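Local coordinates for surface protein VspA (Borrelia turicatae, PDB 2GA0) that probably serves as one of a set of antigenically distinct outer-membrane lipoproteins, expressed one at a time and switched to evade the host immune response, at residues 26-31 and 74-79; 32-37 and 66-71. All coordinates share one frame; numbering follows the deposited sequence.

Contacts 1 and 2 join the same two helices, 8-40 and 59-79, at successive levels of the bundle, their centres about 11 Å apart. They abut where Leu31 O packs on Val68 CG1, 3.5 Å away. Both are buried and both touch the second subunit, but their chemistry differs. Contact 1 pairs an apolar patch with a salt bridge, Asp27 to Lys75, set beside the subunit interface, and carries a nickel ligand on another flank of its first helix. Contact 2 is held by aliphatic packing across the seam, while Ser34 and Ser70 bond within their own helices and Ser67 bonds to the second subunit.

Contact 1: 26-31 and 74-79; sequences KDVHTL and TKLASL. With NI (nickel (II) ion), chain I.
Val28 and Lys75 mark the level at which the two helical segments come closest in register, their CA atoms 7.2 Å apart. The segments run nearly antiparallel, at 158° between their N-to-C directions, and their axes approach to 10.6 Å, a spacing that leaves the contact to side chains. Lys75 spans most of it. Its CB lies beside Val28 CG2 as the two side chains pass in opposite directions; bends at chi2 and chi4 carry the chain across the gap, crossing the side chain of Leu31 at about a right angle, CD 4.0 Å from Leu31 CD1. The chain ends at Asp27, where NZ donates to OD1 at 2.6 Å in a salt bridge. It meets that oxygen on the syn side, 20° out of the carboxylate plane. A water completes a ring with the pair, donating to Asp27 OD2 at 2.5 Å and accepting from Lys75 NZ at 3.0 Å. The same OD2 is hydrogen-bonded to Thr30 OG1 of the second subunit, and the reciprocal bond is made by Thr30 of this chain, which ties the salt bridge to the dimer interface. On the inner side, the CG1 methyl of Val28, anti to the backbone N (chi1 -176°), packs against the branched end of Leu76, 4.0 Å from CG. Leu76 also packs on Ile93 and Val96 of helix 87-109, while Val28 reaches Ile150 of helix 140-166. Elsewhere on helix 8-40, His29 NE2 binds a nickel ion at 2.1 Å; Asp151 and a water are further ligands, joining helices 8-40 and 140-166. Antiparallel neighbours with an apolar inner seam and a charged pair at its margin are characteristic of a helical bundle, here the one that forms the body of this variable small protein.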
loop_
_atom_site.group_PDB
_atom_site.type_symbol
_atom_site.label_atom_id
_atom_site.label_comp_id
_atom_site.label_asym_id
_atom_site.label_seq_id
_atom_site.Cartn_x
_atom_site.Cartn_y
_atom_site.Cartn_z
ATOM N N LYS A 26 -7.422 5.071 -5.626
ATOM C CA LYS A 26 -7.093 4.926 -4.223
ATOM C C LYS A 26 -6.058 3.831 -3.944
ATOM O O LYS A 26 -5.169 4.036 -3.122
ATOM C CB LYS A 26 -8.346 4.701 -3.396
ATOM C CG LYS A 26 -8.333 5.493 -2.073
ATOM C CD LYS A 26 -7.094 5.204 -1.167
ATOM C CE LYS A 26 -7.261 5.672 0.326
ATOM N NZ LYS A 26 -7.475 7.153 0.537
ATOM N N ASP A 27 -6.161 2.690 -4.631
ATOM C CA ASP A 27 -5.188 1.627 -4.434
ATOM C C ASP A 27 -3.790 2.077 -4.877
ATOM O O ASP A 27 -2.819 1.871 -4.176
ATOM C CB ASP A 27 -5.682 0.323 -5.054
ATOM C CG ASP A 27 -4.587 -0.693 -5.230
ATOM O OD1 ASP A 27 -4.074 -0.814 -6.373
ATOM O OD2 ASP A 27 -4.156 -1.433 -4.308
ATOM N N VAL A 28 -3.689 2.788 -5.980
ATOM C CA VAL A 28 -2.417 3.407 -6.375
ATOM C C VAL A 28 -1.948 4.455 -5.352
ATOM O O VAL A 28 -0.801 4.475 -4.986
ATOM C CB VAL A 28 -2.487 4.024 -7.828
ATOM C CG1 VAL A 28 -1.189 4.563 -8.274
ATOM C CG2 VAL A 28 -2.927 3.004 -8.799
ATOM N N HIS A 29 -2.802 5.322 -4.846
ATOM C CA HIS A 29 -2.290 6.315 -3.893
ATOM C C HIS A 29 -1.741 5.644 -2.631
ATOM O O HIS A 29 -0.727 6.097 -2.070
ATOM C CB HIS A 29 -3.305 7.411 -3.557
ATOM C CG HIS A 29 -2.784 8.488 -2.637
ATOM N ND1 HIS A 29 -2.946 8.436 -1.264
ATOM C CD2 HIS A 29 -2.165 9.671 -2.896
ATOM C CE1 HIS A 29 -2.424 9.527 -0.723
ATOM N NE2 HIS A 29 -1.929 10.290 -1.685
ATOM N N THR A 30 -2.362 4.544 -2.206
ATOM C CA THR A 30 -1.937 3.911 -0.984
ATOM C C THR A 30 -0.603 3.269 -1.225
ATOM O O THR A 30 0.281 3.418 -0.393
ATOM C CB THR A 30 -2.965 2.951 -0.501
ATOM O OG1 THR A 30 -4.045 3.704 0.022
ATOM C CG2 THR A 30 -2.476 2.202 0.706
ATOM N N LEU A 31 -0.427 2.595 -2.363
ATOM C CA LEU A 31 0.892 2.006 -2.671
ATOM C C LEU A 31 1.995 3.069 -2.690
ATOM O O LEU A 31 3.059 2.856 -2.148
ATOM C CB LEU A 31 0.864 1.232 -3.977
ATOM C CG LEU A 31 0.134 -0.116 -3.899
ATOM C CD1 LEU A 31 0.201 -0.832 -5.242
ATOM C CD2 LEU A 31 0.735 -1.014 -2.815
ATOM N N THR A 74 2.467 -0.712 -13.089
ATOM C CA THR A 74 1.706 -1.702 -13.826
ATOM C C THR A 74 0.212 -1.387 -13.741
ATOM O O THR A 74 -0.492 -1.401 -14.758
ATOM C CB THR A 74 2.107 -3.112 -13.372
ATOM O OG1 THR A 74 3.485 -3.287 -13.711
ATOM C CG2 THR A 74 1.448 -4.189 -14.201
ATOM N N LYS A 75 -0.230 -1.039 -12.539
ATOM C CA LYS A 75 -1.614 -0.724 -12.276
ATOM C C LYS A 75 -2.057 0.479 -13.134
ATOM O O LYS A 75 -3.138 0.452 -13.767
ATOM C CB LYS A 75 -1.816 -0.441 -10.798
ATOM C CG LYS A 75 -2.299 -1.632 -9.992
ATOM C CD LYS A 75 -1.477 -1.825 -8.686
ATOM C CE LYS A 75 -1.788 -3.168 -7.948
ATOM N NZ LYS A 75 -2.927 -3.065 -6.941
ATOM N N LEU A 76 -1.215 1.513 -13.191
ATOM C CA LEU A 76 -1.507 2.694 -14.021
ATOM C C LEU A 76 -1.501 2.389 -15.508
ATOM O O LEU A 76 -2.281 2.934 -16.260
ATOM C CB LEU A 76 -0.547 3.837 -13.701
ATOM C CG LEU A 76 -0.709 4.418 -12.279
ATOM C CD1 LEU A 76 0.548 5.178 -11.922
ATOM C CD2 LEU A 76 -1.972 5.339 -12.180
ATOM N N ALA A 77 -0.638 1.480 -15.928
ATOM C CA ALA A 77 -0.593 1.100 -17.325
ATOM C C ALA A 77 -1.941 0.523 -17.699
ATOM O O ALA A 77 -2.411 0.738 -18.814
ATOM C CB ALA A 77 0.541 0.120 -17.596
ATOM N N SER A 78 -2.578 -0.166 -16.750
ATOM C CA SER A 78 -3.863 -0.795 -17.018
ATOM C C SER A 78 -4.967 0.275 -16.996
ATOM O O SER A 78 -5.821 0.320 -17.894
ATOM C CB SER A 78 -4.143 -1.927 -16.050
ATOM O OG SER A 78 -5.509 -1.909 -15.704
ATOM N N LEU A 79 -4.909 1.147 -15.982
ATOM C CA LEU A 79 -5.817 2.282 -15.865
ATOM C C LEU A 79 -5.861 3.136 -17.127
ATOM O O LEU A 79 -6.932 3.495 -17.600
ATOM C CB LEU A 79 -5.432 3.161 -14.687
ATOM C CG LEU A 79 -6.405 2.990 -13.530
ATOM C CD1 LEU A 79 -5.884 3.723 -12.319
ATOM C CD2 LEU A 79 -7.730 3.538 -13.855
HETATM NI NI NI I . -0.526 11.733 -1.196
HETATM O O HOH W 1 -3.936 -3.924 -4.216
HETATM O O HOH W 2 -2.187 12.318 0.113
#

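Contact 2: 32-37 and 66-71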
loop_
_atom_site.group_PDB
_atom_site.type_symbol
_atom_site.label_atom_id
_atom_site.label_comp_id
_atom_site.label_asym_id
_atom_site.label_seq_id
_atom_site.Cartn_x
_atom_site.Cartn_y
_atom_site.Cartn_z
ATOM N N VAL A 32 1.721 4.229 -3.269
ATOM C CA VAL A 32 2.722 5.290 -3.276
ATOM C C VAL A 32 2.990 5.812 -1.837
ATOM O O VAL A 32 4.133 5.897 -1.422
ATOM C CB VAL A 32 2.333 6.457 -4.295
ATOM C CG1 VAL A 32 3.268 7.673 -4.172
ATOM C CG2 VAL A 32 2.257 5.921 -5.761
ATOM N N LYS A 33 1.944 6.166 -1.090
ATOM C CA LYS A 33 2.132 6.580 0.308
ATOM C C LYS A 33 2.939 5.556 1.121
ATOM O O LYS A 33 3.677 5.946 2.038
ATOM C CB LYS A 33 0.806 6.857 1.044
ATOM C CG LYS A 33 0.832 8.131 1.972
ATOM C CD LYS A 33 0.793 9.484 1.072
ATOM C CE LYS A 33 -0.332 10.510 1.462
ATOM N NZ LYS A 33 -0.150 11.447 2.679
ATOM N N SER A 34 2.807 4.264 0.778
ATOM C CA SER A 34 3.451 3.229 1.559
ATOM C C SER A 34 4.965 3.344 1.499
ATOM O O SER A 34 5.667 2.904 2.430
ATOM C CB SER A 34 2.976 1.843 1.154
ATOM O OG SER A 34 3.658 1.339 0.042
ATOM N N ILE A 35 5.480 3.977 0.453
ATOM C CA ILE A 35 6.904 4.216 0.414
ATOM C C ILE A 35 7.395 5.044 1.636
ATOM O O ILE A 35 8.544 4.875 2.081
ATOM C CB ILE A 35 7.322 4.788 -0.951
ATOM C CG1 ILE A 35 6.651 3.983 -2.055
ATOM C CG2 ILE A 35 8.858 4.785 -1.145
ATOM C CD1 ILE A 35 6.911 2.475 -2.069
ATOM N N ASP A 36 6.517 5.880 2.187
ATOM C CA ASP A 36 6.818 6.639 3.392
ATOM C C ASP A 36 6.948 5.734 4.609
ATOM O O ASP A 36 7.722 6.029 5.536
ATOM C CB ASP A 36 5.742 7.691 3.648
ATOM C CG ASP A 36 5.624 8.695 2.505
ATOM O OD1 ASP A 36 6.385 8.573 1.509
ATOM O OD2 ASP A 36 4.811 9.647 2.505
ATOM N N GLU A 37 6.230 4.621 4.609
ATOM C CA GLU A 37 6.400 3.696 5.709
ATOM C C GLU A 37 7.750 3.018 5.554
ATOM O O GLU A 37 8.463 2.882 6.547
ATOM C CB GLU A 37 5.252 2.696 5.838
ATOM C CG GLU A 37 3.880 3.362 5.889
ATOM C CD GLU A 37 3.790 4.436 6.957
ATOM O OE1 GLU A 37 3.095 5.458 6.750
ATOM O OE2 GLU A 37 4.415 4.271 8.025
ATOM N N TYR A 66 11.301 -0.245 -4.768
ATOM C CA TYR A 66 11.304 -0.407 -6.210
ATOM C C TYR A 66 10.188 -1.337 -6.668
ATOM O O TYR A 66 9.449 -1.018 -7.581
ATOM C CB TYR A 66 12.654 -0.919 -6.660
ATOM C CG TYR A 66 12.725 -0.957 -8.130
ATOM C CD1 TYR A 66 13.196 0.125 -8.844
ATOM C CD2 TYR A 66 12.284 -2.075 -8.835
ATOM C CE1 TYR A 66 13.259 0.073 -10.257
ATOM C CE2 TYR A 66 12.359 -2.143 -10.208
ATOM C CZ TYR A 66 12.844 -1.081 -10.917
ATOM O OH TYR A 66 12.908 -1.170 -12.280
ATOM N N SER A 67 10.089 -2.492 -6.014
ATOM C CA SER A 67 9.065 -3.470 -6.299
ATOM C C SER A 67 7.686 -2.868 -6.188
ATOM O O SER A 67 6.833 -3.101 -7.051
ATOM C CB SER A 67 9.149 -4.604 -5.302
ATOM O OG SER A 67 8.433 -5.734 -5.764
ATOM N N VAL A 68 7.461 -2.097 -5.123
ATOM C CA VAL A 68 6.155 -1.480 -4.915
ATOM C C VAL A 68 5.805 -0.499 -6.050
ATOM O O VAL A 68 4.718 -0.533 -6.579
ATOM C CB VAL A 68 5.980 -0.844 -3.467
ATOM C CG1 VAL A 68 4.655 -0.048 -3.344
ATOM C CG2 VAL A 68 6.061 -1.933 -2.368
ATOM N N ILE A 69 6.734 0.351 -6.442
ATOM C CA ILE A 69 6.482 1.305 -7.513
ATOM C C ILE A 69 6.350 0.600 -8.850
ATOM O O ILE A 69 5.659 1.088 -9.717
ATOM C CB ILE A 69 7.563 2.448 -7.469
ATOM C CG1 ILE A 69 7.466 3.203 -6.140
ATOM C CG2 ILE A 69 7.458 3.443 -8.588
ATOM C CD1 ILE A 69 6.073 3.730 -5.829
ATOM N N SER A 70 6.952 -0.582 -9.019
ATOM C CA SER A 70 6.699 -1.378 -10.239
ATOM C C SER A 70 5.224 -1.719 -10.328
ATOM O O SER A 70 4.635 -1.689 -11.417
ATOM C CB SER A 70 7.431 -2.715 -10.290
ATOM O OG SER A 70 8.807 -2.567 -10.290
ATOM N N ALA A 71 4.662 -2.099 -9.173
ATOM C CA ALA A 71 3.273 -2.531 -9.070
ATOM C C ALA A 71 2.346 -1.350 -9.397
ATOM O O ALA A 71 1.423 -1.498 -10.208
ATOM C CB ALA A 71 2.993 -3.081 -7.687
#
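In the helix that brings Val68 and Ile69 up to Ile35, the carbonyl oxygen Tyr66 O is gripped twice by Ser70, through the backbone N at 2.9 Å and through OG at 3.2 Å. The hydroxyl, which lies back along its own helix, donates from above the carbonyl plane, 40° out of it. The two segments form an antiparallel pair in the helical bundle, with 170° between their directions and axes 9.7 Å apart. Across the seam the packing is aliphatic. Ile35 and Val68 overlap head to tail, CD1 of the isoleucine 3.6 Å from Val68 CG1 and close to its CB as well. The same isoleucine crosses Ile69 at a slant, with Ile69 CD1 against Ile35 CG1 at 3.8 Å. Val32 joins more loosely through CG2, 4.4 Å from Ile69 CD1. Leu143 and Leu146 of helix 140-166 pack on Ile35 and Ile69 respectively, and Phe103 of helix 87-109 also touches Ile69, so this layer draws on all four long helices. Toward the second subunit, Ser67 OG is hydrogen-bonded to Glu37 O of that copy. Ser34 combines both kinds of contact: its OG sits between the backbone N and the carbonyl carbon (chi1 83°), from where it hydrogen-bonds Leu31 O three residues earlier, while the same oxygen rests 3.8 Å from Val68 CG1.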